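Long-range contacts in formylmethanofuran--tetrahydromethanopterin formyltransferase (Methanosarcina barkeri, PDB 1M5S), which catalyses the reversible transfer of a formyl group from formylmethanofuran to tetrahydromethanopterin, a step of methanogenesis from carbon dioxide: residues 11-16 against 277-282; 24-29 against 65-70; 102-107 against 153-158. One frame throughout, in Å; residues are numbered along the deposited sequence.

Contact 1. Residues 11-16 against 277-282; sequences TYAEAF and ISAGNY
Ser-278 meets Thr-11 where strand 274-278 ends and strand 12-26 is about to begin, within the alpha/beta sandwich that builds this formyltransferase. Thr-11 CG2 packs at 3.6 Å from Ser-278 OG, whose polar partner is Glu-9 OE2. One residue on, the methyl of Ala-279 faces the first residues of the strand, its CB 4.2 Å from Ala-13 CB. At Gly-280 the backbones join: its O accepts from Glu-14 N at 3.1 Å with an N-H...O angle of 161°, and Ala-13 CA adds a CA-H...O contact of 3.4 Å to the same Gly-280 O. Gly-280 N donates to the side-chain OD1 of Asn-165 on strand 147-170, so this glycine links strand 12-26 with a side chain of a second strand.

Asn-281 then lays its amide flat over one face of the Tyr-12 ring. The planes are only 7° apart, and Asn-281 CG is 3.5 Å from Tyr-12 CZ, which establishes a true stack. With an alanine at Tyr-12, that face of the amide would probably lose its cover and the Asn-281 group would be freer to turn.

Tyr-282 closes the segment with two contacts. Its ring meets Phe-16 obliquely, Phe-16 CZ being 3.8 Å from Tyr-282 CD2, with the tyrosine carbon near the phenylalanine plane. The backbone end is gripped by Glu-14, whose CG stands anti to its own N (chi1 176°) before the chain bends and carries the carboxylate across to the loop. Gly-284 N also donates to Glu-14 OE1 and Gly-287 N to OE2, making the acid an acceptor for three loop amides. The bond from Tyr-282 N measures 2.7 Å and uses the anti lone pair of Glu-14 OE1.

Contact 2. Residues 24-29 against 65-70; sequences LITAAT and TPDGRP
This is a largely polar contact of a turn with a strand end: Thr-26, last residue of strand 12-26, meets Asp-67, Arg-69 and Pro-70 in the connection between strands 53-60 and 71-78. The connection holds a type I beta turn from Thr-65 to Gly-68 and, overlapping it, an Asx turn in which Asp-67 OD1 accepts from Arg-69 N.

A closed ring of three side chains carries the contact. Thr-26 OG1, set between its own backbone N and carbonyl carbon (chi1 71°), donates to Asp-67 OD2 at 2.7 Å on the syn side, close to the carboxylate plane. The same hydroxyl oxygen accepts from Arg-69 NH2 at 3.1 Å. Arg-69 NE completes the circuit with a salt bridge to Asp-67 OD2, 2.9 Å long and reached from above the carboxylate plane. Thr-26 OG1 is thus gripped twice, as is the acid oxygen, and the guanidinium is held in orientation. Arg-69 NH2 has a further acceptor in Thr-101 O, and Ala-27 C covers one guanidinium face near its rim.

The backbone adds one bond, Ala-27 N to Pro-70 O at 3.0 Å. Beyond it, Ala-28 and Thr-29 pack on Thr-178 of a second subunit, which places the contact beside a tetramer interface.

At the other end the packing is apolar and tight: a methyl of Leu-24 abuts the Pro-66 ring, Leu-24 CD2 only 3.5 Å from Pro-66 CD.

Contact 3. Residues 102-107 against 153-158; sequences TAVFNG and ENIGAI
Asn-106 has the largest share of the buried surface, reaching with its amide to the backbone of Asn-154, Ile-155 and Gly-156. The side chain extends with CG anti to the backbone N (chi1 -167°), which brings OD1 to Gly-156 N at 2.6 Å. That bond is short and almost straight, 171° at the hydrogen, although the donor sits tilted from the amide plane. Leu-108 N donates to OD1 as well, while ND2 is hydrogen-bonded to Gln-114 OE1, so both ends of the amide are satisfied and its rotation is fixed.

Asn-154 contributes mainly through its carbonyl: Asn-154 O lies 3.1 Å from Asn-106 CB, alongside the root of the side chain. Ile-155 passes close to the same amide with its CA, 3.3 Å from Asn-106 OD1. Its side chain goes elsewhere, crossing Val-104 at about a right angle with Ile-155 CD1 4.2 Å from Val-104 CG1. Both of these side chains also touch Ile-92 of helix 81-95, placing this apolar pair against that helix.

Upstream, the backbone of Val-104 is bonded to Leu-150 and Glu-152. The short axes of 103-106 and 155-158 then diverge at 46°, 6.8 Å apart at closest. The arrangement is that of a parallel strand pair splaying apart in an alpha/beta sandwich, with an asparagine side chain taking over from the backbone partner.

Contacts 2 and 3 form one neighbourhood, with centres 13 Å apart and direct links: Leu-24 O to Phe-105 N and Thr-26 O to Ala-103 N, each 2.9 Å and probably hydrogen-bonded, as expected for antiparallel strands 12-26 and 103-106. Asp-67 OD2 also packs against Phe-105 CE2. Contact 1 lies on the opposite side of the chain's centre, its centre 36 Å from that of contact 2 and 31 Å from that of contact 3, without touching either. Long strands 12-26 and 147-170 span the gap; the first supplies residues to contacts 1 and 2. In sequence, contact 1 encloses the other two, which follow in series.

Contact 1. Residues 11-16 against 277-282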
loop_
_atom_site.group_PDB
_atom_site.type_symbol
_atom_site.label_atom_id
_atom_site.label_comp_id
_atom_site.label_asym_id
_atom_site.label_seq_id
_atom_site.Cartn_x
_atom_site.Cartn_y
_atom_site.Cartn_z
ATOM N N THR A 11 -1.758 13.176 34.111
ATOM C CA THR A 11 -1.995 14.492 33.542
ATOM C C THR A 11 -3.234 14.418 32.639
ATOM O O THR A 11 -4.031 13.476 32.736
ATOM C CB THR A 11 -0.729 15.004 32.770
ATOM O OG1 THR A 11 -0.973 16.313 32.241
ATOM C CG2 THR A 11 -0.346 14.056 31.645
ATOM N N TYR A 12 -3.486 15.489 31.906
ATOM C CA TYR A 12 -4.656 15.544 31.026
ATOM C C TYR A 12 -4.337 16.280 29.732
ATOM O O TYR A 12 -3.389 17.073 29.664
ATOM C CB TYR A 12 -5.799 16.287 31.725
ATOM C CG TYR A 12 -5.435 17.729 32.099
ATOM C CD1 TYR A 12 -4.717 17.990 33.274
ATOM C CD2 TYR A 12 -5.820 18.790 31.270
ATOM C CE1 TYR A 12 -4.375 19.306 33.611
ATOM C CE2 TYR A 12 -5.474 20.105 31.605
ATOM C CZ TYR A 12 -4.751 20.364 32.774
ATOM O OH TYR A 12 -4.409 21.641 33.095
ATOM N N ALA A 13 -5.044 15.896 28.674
ATOM C CA ALA A 13 -5.017 16.637 27.420
ATOM C C ALA A 13 -6.019 17.788 27.488
ATOM O O ALA A 13 -7.141 17.627 27.984
ATOM C CB ALA A 13 -5.366 15.720 26.260
ATOM N N GLU A 14 -5.611 18.931 26.945
ATOM C CA GLU A 14 -6.441 20.123 26.890
ATOM C C GLU A 14 -6.944 20.331 25.465
ATOM O O GLU A 14 -6.169 20.675 24.564
ATOM C CB GLU A 14 -5.623 21.334 27.342
ATOM C CG GLU A 14 -6.346 22.671 27.241
ATOM C CD GLU A 14 -6.259 23.479 28.509
ATOM O OE1 GLU A 14 -5.160 23.549 29.096
ATOM O OE2 GLU A 14 -7.300 24.020 28.935
ATOM N N ALA A 15 -8.258 20.199 25.295
ATOM C CA ALA A 15 -8.880 20.278 23.980
ATOM C C ALA A 15 -9.778 21.512 23.795
ATOM O O ALA A 15 -10.422 21.979 24.744
ATOM C CB ALA A 15 -9.668 19.009 23.710
ATOM N N PHE A 16 -9.875 21.966 22.542
ATOM C CA PHE A 16 -10.633 23.162 22.162
ATOM C C PHE A 16 -11.897 22.791 21.379
ATOM O O PHE A 16 -11.959 21.733 20.744
ATOM C CB PHE A 16 -9.756 24.074 21.308
ATOM C CG PHE A 16 -8.411 24.360 21.914
ATOM C CD1 PHE A 16 -7.444 23.362 21.998
ATOM C CD2 PHE A 16 -8.113 25.625 22.412
ATOM C CE1 PHE A 16 -6.201 23.620 22.571
ATOM C CE2 PHE A 16 -6.868 25.894 22.988
ATOM C CZ PHE A 16 -5.912 24.891 23.068
ATOM N N ILE A 277 3.805 7.335 28.723
ATOM C CA ILE A 277 2.726 8.034 28.035
ATOM C C ILE A 277 2.415 9.310 28.808
ATOM O O ILE A 277 2.198 9.274 30.021
ATOM C CB ILE A 277 1.425 7.186 27.976
ATOM C CG1 ILE A 277 1.663 5.882 27.199
ATOM C CG2 ILE A 277 0.284 8.020 27.388
ATOM C CD1 ILE A 277 2.043 6.073 25.742
ATOM N N SER A 278 2.372 10.430 28.100
ATOM C CA SER A 278 1.903 11.676 28.684
ATOM C C SER A 278 0.831 12.310 27.796
ATOM O O SER A 278 0.167 11.609 27.031
ATOM C CB SER A 278 3.072 12.640 28.880
ATOM O OG SER A 278 2.696 13.718 29.718
ATOM N N ALA A 279 0.603 13.611 27.984
ATOM C CA ALA A 279 -0.392 14.375 27.228
ATOM C C ALA A 279 -0.091 15.858 27.333
ATOM O O ALA A 279 0.540 16.304 28.289
ATOM C CB ALA A 279 -1.788 14.102 27.752
ATOM N N GLY A 280 -0.547 16.620 26.345
ATOM C CA GLY A 280 -0.259 18.041 26.312
ATOM C C GLY A 280 -1.439 18.879 26.752
ATOM O O GLY A 280 -2.563 18.666 26.312
ATOM N N ASN A 281 -1.202 19.780 27.698
ATOM C CA ASN A 281 -2.227 20.741 28.075
ATOM C C ASN A 281 -1.665 22.145 28.209
ATOM O O ASN A 281 -0.470 22.384 27.994
ATOM C CB ASN A 281 -2.949 20.325 29.370
ATOM C CG ASN A 281 -2.013 20.148 30.557
ATOM O OD1 ASN A 281 -1.783 19.019 31.002
ATOM N ND2 ASN A 281 -1.591 21.260 31.157
ATOM N N TYR A 282 -2.569 23.092 28.399
ATOM C CA TYR A 282 -2.179 24.505 28.463
ATOM C C TYR A 282 -2.531 25.123 29.825
ATOM O O TYR A 282 -3.066 26.240 29.897
ATOM C CB TYR A 282 -2.870 25.257 27.325
ATOM C CG TYR A 282 -2.298 24.866 25.957
ATOM C CD1 TYR A 282 -1.169 25.526 25.464
ATOM C CD2 TYR A 282 -2.896 23.845 25.202
ATOM C CE1 TYR A 282 -0.628 25.163 24.225
ATOM C CE2 TYR A 282 -2.352 23.480 23.964
ATOM C CZ TYR A 282 -1.217 24.138 23.476
ATOM O OH TYR A 282 -0.684 23.781 22.277
#

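Contact 2. Residues 24-29 against 65-70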
loop_
_atom_site.group_PDB
_atom_site.type_symbol
_atom_site.label_atom_id
_atom_site.label_comp_id
_atom_site.label_asym_id
_atom_site.label_seq_id
_atom_site.Cartn_x
_atom_site.Cartn_y
_atom_site.Cartn_z
ATOM N N LEU A 24 -18.938 11.238 3.664
ATOM C CA LEU A 24 -18.659 9.897 3.159
ATOM C C LEU A 24 -18.307 9.951 1.675
ATOM O O LEU A 24 -19.090 10.445 0.864
ATOM C CB LEU A 24 -19.877 8.992 3.350
ATOM C CG LEU A 24 -19.837 7.590 2.741
ATOM C CD1 LEU A 24 -18.714 6.779 3.355
ATOM C CD2 LEU A 24 -21.157 6.907 2.978
ATOM N N ILE A 25 -17.079 9.559 1.346
ATOM C CA ILE A 25 -16.682 9.409 -0.051
ATOM C C ILE A 25 -16.710 7.926 -0.417
ATOM O O ILE A 25 -16.032 7.119 0.217
ATOM C CB ILE A 25 -15.257 9.969 -0.310
ATOM C CG1 ILE A 25 -15.163 11.422 0.165
ATOM C CG2 ILE A 25 -14.928 9.908 -1.804
ATOM C CD1 ILE A 25 -13.749 11.913 0.351
ATOM N N THR A 26 -17.599 7.551 -1.338
ATOM C CA THR A 26 -17.568 6.203 -1.904
ATOM C C THR A 26 -16.881 6.214 -3.259
ATOM O O THR A 26 -16.642 7.282 -3.838
ATOM C CB THR A 26 -18.970 5.590 -2.074
ATOM O OG1 THR A 26 -19.656 6.248 -3.140
ATOM C CG2 THR A 26 -19.785 5.705 -0.775
ATOM N N ALA A 27 -16.462 5.033 -3.704
ATOM C CA ALA A 27 -15.745 4.890 -4.963
ATOM C C ALA A 27 -15.852 3.450 -5.429
ATOM O O ALA A 27 -16.434 2.611 -4.732
ATOM C CB ALA A 27 -14.285 5.288 -4.788
ATOM N N ALA A 28 -15.328 3.178 -6.623
ATOM C CA ALA A 28 -15.459 1.857 -7.234
ATOM C C ALA A 28 -14.781 0.794 -6.373
ATOM O O ALA A 28 -15.306 -0.318 -6.225
ATOM C CB ALA A 28 -14.863 1.864 -8.647
ATOM N N THR A 29 -13.632 1.157 -5.791
ATOM C CA THR A 29 -12.857 0.270 -4.916
ATOM C C THR A 29 -12.327 1.040 -3.710
ATOM O O THR A 29 -12.229 2.267 -3.757
ATOM C CB THR A 29 -11.629 -0.329 -5.651
ATOM O OG1 THR A 29 -10.685 0.717 -5.920
ATOM C CG2 THR A 29 -12.044 -0.993 -6.967
ATOM N N THR A 65 -22.877 1.669 3.275
ATOM C CA THR A 65 -22.957 2.907 2.496
ATOM C C THR A 65 -24.253 2.977 1.695
ATOM O O THR A 65 -24.859 1.944 1.389
ATOM C CB THR A 65 -21.777 3.040 1.514
ATOM O OG1 THR A 65 -21.759 1.905 0.638
ATOM C CG2 THR A 65 -20.459 3.139 2.272
ATOM N N PRO A 66 -24.699 4.202 1.354
ATOM C CA PRO A 66 -25.972 4.430 0.660
ATOM C C PRO A 66 -26.028 3.712 -0.686
ATOM O O PRO A 66 -27.074 3.187 -1.072
ATOM C CB PRO A 66 -26.006 5.940 0.482
ATOM C CG PRO A 66 -25.156 6.453 1.601
ATOM C CD PRO A 66 -24.033 5.476 1.671
ATOM N N ASP A 67 -24.879 3.619 -1.353
ATOM C CA ASP A 67 -24.795 3.014 -2.680
ATOM C C ASP A 67 -24.158 1.626 -2.687
ATOM O O ASP A 67 -23.891 1.065 -3.752
ATOM C CB ASP A 67 -24.034 3.949 -3.639
ATOM C CG ASP A 67 -22.599 4.202 -3.214
ATOM O OD1 ASP A 67 -22.167 3.675 -2.165
ATOM O OD2 ASP A 67 -21.905 4.951 -3.933
ATOM N N GLY A 68 -23.905 1.083 -1.499
ATOM C CA GLY A 68 -23.406 -0.277 -1.402
ATOM C C GLY A 68 -21.971 -0.428 -1.882
ATOM O O GLY A 68 -21.505 -1.528 -2.159
ATOM N N ARG A 69 -21.248 0.681 -1.896
ATOM C CA ARG A 69 -19.886 0.706 -2.455
ATOM C C ARG A 69 -18.871 0.973 -1.345
ATOM O O ARG A 69 -19.215 1.514 -0.283
ATOM C CB ARG A 69 -19.750 1.835 -3.479
ATOM C CG ARG A 69 -20.478 1.556 -4.794
ATOM C CD ARG A 69 -19.942 2.390 -5.961
ATOM N NE ARG A 69 -19.863 3.829 -5.657
ATOM C CZ ARG A 69 -19.238 4.725 -6.435
ATOM N NH1 ARG A 69 -18.627 4.351 -7.567
ATOM N NH2 ARG A 69 -19.168 6.036 -6.161
ATOM N N PRO A 70 -17.621 0.548 -1.532
ATOM C CA PRO A 70 -16.630 0.899 -0.501
ATOM C C PRO A 70 -16.492 2.415 -0.341
ATOM O O PRO A 70 -16.595 3.154 -1.321
ATOM C CB PRO A 70 -15.349 0.276 -1.040
ATOM C CG PRO A 70 -15.554 0.389 -2.548
ATOM C CD PRO A 70 -16.972 -0.102 -2.682
#

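Contact 3. Residues 102-107 against 153-158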
loop_
_atom_site.group_PDB
_atom_site.type_symbol
_atom_site.label_atom_id
_atom_site.label_comp_id
_atom_site.label_asym_id
_atom_site.label_seq_id
_atom_site.Cartn_x
_atom_site.Cartn_y
_atom_site.Cartn_z
ATOM N N THR A 102 -15.726 8.615 -7.674
ATOM C CA THR A 102 -16.235 9.021 -6.372
ATOM C C THR A 102 -17.707 9.415 -6.372
ATOM O O THR A 102 -18.248 9.861 -7.385
ATOM C CB THR A 102 -15.433 10.191 -5.818
ATOM O OG1 THR A 102 -15.364 11.227 -6.803
ATOM C CG2 THR A 102 -14.031 9.742 -5.456
ATOM N N ALA A 103 -18.369 9.157 -5.248
ATOM C CA ALA A 103 -19.658 9.772 -4.928
ATOM C C ALA A 103 -19.542 10.338 -3.517
ATOM O O ALA A 103 -18.720 9.874 -2.727
ATOM C CB ALA A 103 -20.778 8.737 -4.993
ATOM N N VAL A 104 -20.263 11.423 -3.254
ATOM C CA VAL A 104 -20.222 12.097 -1.959
ATOM C C VAL A 104 -21.586 12.015 -1.287
ATOM O O VAL A 104 -22.604 12.344 -1.895
ATOM C CB VAL A 104 -19.840 13.587 -2.112
ATOM C CG1 VAL A 104 -20.028 14.319 -0.797
ATOM C CG2 VAL A 104 -18.410 13.708 -2.565
ATOM N N PHE A 105 -21.599 11.534 -0.049
ATOM C CA PHE A 105 -22.813 11.482 0.756
ATOM C C PHE A 105 -22.616 12.216 2.075
ATOM O O PHE A 105 -21.488 12.534 2.463
ATOM C CB PHE A 105 -23.210 10.031 1.026
ATOM C CG PHE A 105 -23.475 9.239 -0.224
ATOM C CD1 PHE A 105 -24.715 9.292 -0.846
ATOM C CD2 PHE A 105 -22.472 8.471 -0.802
ATOM C CE1 PHE A 105 -24.952 8.593 -2.026
ATOM C CE2 PHE A 105 -22.704 7.771 -1.976
ATOM C CZ PHE A 105 -23.946 7.835 -2.588
ATOM N N ASN A 106 -23.721 12.469 2.764
ATOM C CA ASN A 106 -23.711 13.243 4.001
ATOM C C ASN A 106 -23.323 12.357 5.184
ATOM O O ASN A 106 -24.018 11.386 5.494
ATOM C CB ASN A 106 -25.101 13.846 4.235
ATOM C CG ASN A 106 -25.108 14.907 5.314
ATOM O OD1 ASN A 106 -24.123 15.100 6.036
ATOM N ND2 ASN A 106 -26.214 15.629 5.407
ATOM N N GLY A 107 -22.235 12.719 5.864
ATOM C CA GLY A 107 -21.791 11.952 7.015
ATOM C C GLY A 107 -22.577 12.238 8.281
ATOM O O GLY A 107 -22.667 11.377 9.159
ATOM N N GLU A 153 -27.333 16.322 -1.372
ATOM C CA GLU A 153 -27.602 17.753 -1.318
ATOM C C GLU A 153 -26.780 18.462 -0.242
ATOM O O GLU A 153 -26.129 19.478 -0.506
ATOM C CB GLU A 153 -29.087 18.000 -1.069
ATOM C CG GLU A 153 -29.431 19.478 -0.933
ATOM C CD GLU A 153 -30.904 19.717 -0.708
ATOM O OE1 GLU A 153 -31.497 19.041 0.164
ATOM O OE2 GLU A 153 -31.466 20.580 -1.417
ATOM N N ASN A 154 -26.764 17.872 0.948
ATOM C CA ASN A 154 -26.201 18.517 2.127
ATOM C C ASN A 154 -25.046 17.728 2.731
ATOM O O ASN A 154 -24.994 16.503 2.633
ATOM C CB ASN A 154 -27.285 18.693 3.199
ATOM C CG ASN A 154 -28.210 19.861 2.914
ATOM O OD1 ASN A 154 -27.786 20.906 2.410
ATOM N ND2 ASN A 154 -29.479 19.701 3.269
ATOM N N ILE A 155 -24.157 18.445 3.407
ATOM C CA ILE A 155 -23.218 17.834 4.340
ATOM C C ILE A 155 -23.379 18.456 5.736
ATOM O O ILE A 155 -23.237 19.671 5.912
ATOM C CB ILE A 155 -21.765 18.003 3.848
ATOM C CG1 ILE A 155 -21.512 17.067 2.670
ATOM C CG2 ILE A 155 -20.779 17.698 4.971
ATOM C CD1 ILE A 155 -20.656 17.674 1.617
ATOM N N GLY A 156 -23.681 17.607 6.715
ATOM C CA GLY A 156 -23.879 18.065 8.079
ATOM C C GLY A 156 -22.600 18.430 8.804
ATOM O O GLY A 156 -21.509 17.934 8.484
ATOM N N ALA A 157 -22.749 19.282 9.813
ATOM C CA ALA A 157 -21.637 19.730 10.642
ATOM C C ALA A 157 -22.130 19.930 12.073
ATOM O O ALA A 157 -23.332 20.079 12.306
ATOM C CB ALA A 157 -21.059 21.032 10.089
ATOM N N ILE A 158 -21.223 19.779 13.035
ATOM C CA ILE A 158 -21.548 19.989 14.444
ATOM C C ILE A 158 -20.432 20.737 15.160
ATOM O O ILE A 158 -19.433 21.131 14.547
ATOM C CB ILE A 158 -21.816 18.650 15.197
ATOM C CG1 ILE A 158 -20.705 17.633 14.909
ATOM C CG2 ILE A 158 -23.174 18.085 14.811
ATOM C CD1 ILE A 158 -19.730 17.462 16.032
#